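Local coordinates for DNA mismatch repair protein MLH3 (Saccharomyces cerevisiae S288C, PDB 6RMN) that takes part in DNA mismatch repair, correcting insertion-deletion loops as one subunit of the MutLbeta heterodimer, at residues 25-30 / 43-48. Residues are numbered along the deposited sequence; the frame is centred on the assembly and turned at random.
Sequences KKFILI and LVLVDQ
I28 and V46 are hydrogen-bonded partners in an antiparallel ladder, and I30 and V44 form the next such pair, each joined by two backbone bonds. I28 N gives its hydrogen to V46 O at 2.8 Å, and I30 N to V44 O in a straighter bond (169° at the hydrogen). At the non-hydrogen-bonded pairs, F27-D47 before and L29-L45 between, F27 CA and L29 CA make CA-H...O contacts to V46 O (3.2 Å from F27 CA) and V44 O. One further bond, Q48 N to K26 O (3.0 Å), carries the pairing past the strand end into the first turn of helix 48-69.

Apolar side chains pack on both faces. On the F27, L29 and L45 face, the CD2 methyl of L45 touches both F27 CB and L29 CD1, each at 3.8 Å; an apolar side chain of the partner protein also packs on F27. On the other face I30 and V44 lie side by side. With CG1 between its backbone N and carbonyl carbon (chi1 65°), I30 brings that atom 3.6 Å from V44 CB and its CD1 to V46 CG2; I213 of helix 206-216 covers I28, I30 and V46.

The polar end belongs to Q48, whose CG lies against K26 O at 3.4 Å. Its extended chain then carries the buried amide to M199 O and D202 O through NE2, and to Q22 NE2 through OE1. A leucine here would probably leave those two carbonyls and the Q22 amide without this mate, freeing the loop at M199 to shift.

D47 N-caps helix 48-69, its OD1 taking H49 N and A50 N; this beta hairpin of the four-stranded antiparallel sheet in the C-terminal MutL-family region leads straight into the helix that carries zinc ligands H49 and E53.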
loop_
_atom_site.group_PDB
_atom_site.type_symbol
_atom_site.label_atom_id
_atom_site.label_comp_id
_atom_site.label_asym_id
_atom_site.label_seq_id
_atom_site.Cartn_x
_atom_site.Cartn_y
_atom_site.Cartn_z
ATOM N N LYS B 25 -0.123 -12.293 3.546
ATOM C CA LYS B 25 -0.965 -13.113 2.643
ATOM C C LYS B 25 -2.453 -13.083 3.071
ATOM O O LYS B 25 -3.219 -13.999 2.762
ATOM C CB LYS B 25 -0.452 -14.577 2.485
ATOM C CG LYS B 25 1.051 -14.792 2.499
ATOM C CD LYS B 25 1.712 -14.446 1.195
ATOM C CE LYS B 25 3.206 -14.669 1.260
ATOM N NZ LYS B 25 3.919 -13.512 1.855
ATOM N N LYS B 26 -2.849 -12.029 3.792
ATOM C CA LYS B 26 -4.210 -11.877 4.303
ATOM C C LYS B 26 -4.774 -10.486 4.034
ATOM O O LYS B 26 -5.993 -10.342 3.865
ATOM C CB LYS B 26 -4.242 -12.126 5.823
ATOM C CG LYS B 26 -3.938 -13.547 6.225
ATOM C CD LYS B 26 -3.774 -13.692 7.730
ATOM C CE LYS B 26 -3.460 -15.121 8.093
ATOM N NZ LYS B 26 -2.117 -15.541 7.596
ATOM N N PHE B 27 -3.900 -9.461 4.054
ATOM C CA PHE B 27 -4.340 -8.076 3.942
ATOM C C PHE B 27 -3.766 -7.299 2.808
ATOM O O PHE B 27 -2.709 -7.644 2.289
ATOM C CB PHE B 27 -4.051 -7.313 5.247
ATOM C CG PHE B 27 -4.503 -8.020 6.502
ATOM C CD1 PHE B 27 -5.852 -8.084 6.837
ATOM C CD2 PHE B 27 -3.578 -8.603 7.362
ATOM C CE1 PHE B 27 -6.267 -8.745 7.994
ATOM C CE2 PHE B 27 -3.995 -9.255 8.527
ATOM C CZ PHE B 27 -5.337 -9.319 8.836
ATOM N N ILE B 28 -4.455 -6.218 2.443
ATOM C CA ILE B 28 -3.964 -5.274 1.452
ATOM C C ILE B 28 -3.768 -3.961 2.197
ATOM O O ILE B 28 -4.745 -3.396 2.693
ATOM C CB ILE B 28 -4.866 -5.141 0.196
ATOM C CG1 ILE B 28 -4.974 -6.504 -0.551
ATOM C CG2 ILE B 28 -4.331 -4.022 -0.730
ATOM C CD1 ILE B 28 -6.212 -6.675 -1.412
ATOM N N LEU B 29 -2.498 -3.523 2.348
ATOM C CA LEU B 29 -2.186 -2.266 3.020
ATOM C C LEU B 29 -2.396 -1.110 2.047
ATOM O O LEU B 29 -1.862 -1.121 0.931
ATOM C CB LEU B 29 -0.757 -2.259 3.599
ATOM C CG LEU B 29 -0.282 -0.977 4.349
ATOM C CD1 LEU B 29 -1.055 -0.760 5.672
ATOM C CD2 LEU B 29 1.235 -1.035 4.619
ATOM N N ILE B 30 -3.222 -0.138 2.468
ATOM C CA ILE B 30 -3.552 1.047 1.680
ATOM C C ILE B 30 -3.247 2.333 2.462
ATOM O O ILE B 30 -3.298 2.349 3.697
ATOM C CB ILE B 30 -5.002 0.994 1.101
ATOM C CG1 ILE B 30 -6.094 1.025 2.210
ATOM C CG2 ILE B 30 -5.188 -0.223 0.151
ATOM C CD1 ILE B 30 -7.577 1.329 1.731
ATOM N N LEU B 43 -3.406 5.086 7.251
ATOM C CA LEU B 43 -3.084 3.693 6.908
ATOM C C LEU B 43 -4.232 2.749 7.251
ATOM O O LEU B 43 -4.741 2.768 8.377
ATOM C CB LEU B 43 -1.767 3.202 7.560
ATOM C CG LEU B 43 -0.412 3.707 7.006
ATOM C CD1 LEU B 43 0.740 2.995 7.688
ATOM C CD2 LEU B 43 -0.271 3.489 5.501
ATOM N N VAL B 44 -4.641 1.928 6.274
ATOM C CA VAL B 44 -5.740 0.968 6.410
ATOM C C VAL B 44 -5.318 -0.423 5.884
ATOM O O VAL B 44 -4.656 -0.521 4.842
ATOM C CB VAL B 44 -7.030 1.504 5.699
ATOM C CG1 VAL B 44 -8.117 0.434 5.561
ATOM C CG2 VAL B 44 -7.586 2.747 6.392
ATOM N N LEU B 45 -5.722 -1.492 6.622
ATOM C CA LEU B 45 -5.537 -2.900 6.252
ATOM C C LEU B 45 -6.907 -3.480 5.814
ATOM O O LEU B 45 -7.866 -3.505 6.600
ATOM C CB LEU B 45 -4.943 -3.727 7.407
ATOM C CG LEU B 45 -3.455 -3.535 7.713
ATOM C CD1 LEU B 45 -3.081 -4.231 9.013
ATOM C CD2 LEU B 45 -2.583 -4.073 6.594
ATOM N N VAL B 46 -6.999 -3.892 4.538
ATOM C CA VAL B 46 -8.205 -4.460 3.949
ATOM C C VAL B 46 -8.092 -5.992 3.959
ATOM O O VAL B 46 -7.073 -6.527 3.506
ATOM C CB VAL B 46 -8.439 -3.903 2.510
ATOM C CG1 VAL B 46 -9.713 -4.470 1.890
ATOM C CG2 VAL B 46 -8.468 -2.374 2.495
ATOM N N ASP B 47 -9.141 -6.696 4.461
ATOM C CA ASP B 47 -9.223 -8.159 4.427
ATOM C C ASP B 47 -9.358 -8.533 2.922
ATOM O O ASP B 47 -10.300 -8.072 2.264
ATOM C CB ASP B 47 -10.456 -8.608 5.230
ATOM C CG ASP B 47 -10.746 -10.108 5.301
ATOM O OD1 ASP B 47 -10.417 -10.833 4.333
ATOM O OD2 ASP B 47 -11.352 -10.549 6.299
ATOM N N GLN B 48 -8.401 -9.304 2.364
ATOM C CA GLN B 48 -8.446 -9.648 0.927
ATOM C C GLN B 48 -9.635 -10.542 0.539
ATOM O O GLN B 48 -10.101 -10.478 -0.598
ATOM C CB GLN B 48 -7.123 -10.253 0.434
ATOM C CG GLN B 48 -6.861 -11.687 0.909
ATOM C CD GLN B 48 -5.435 -12.102 0.758
ATOM O OE1 GLN B 48 -4.510 -11.301 0.894
ATOM N NE2 GLN B 48 -5.227 -13.368 0.482
#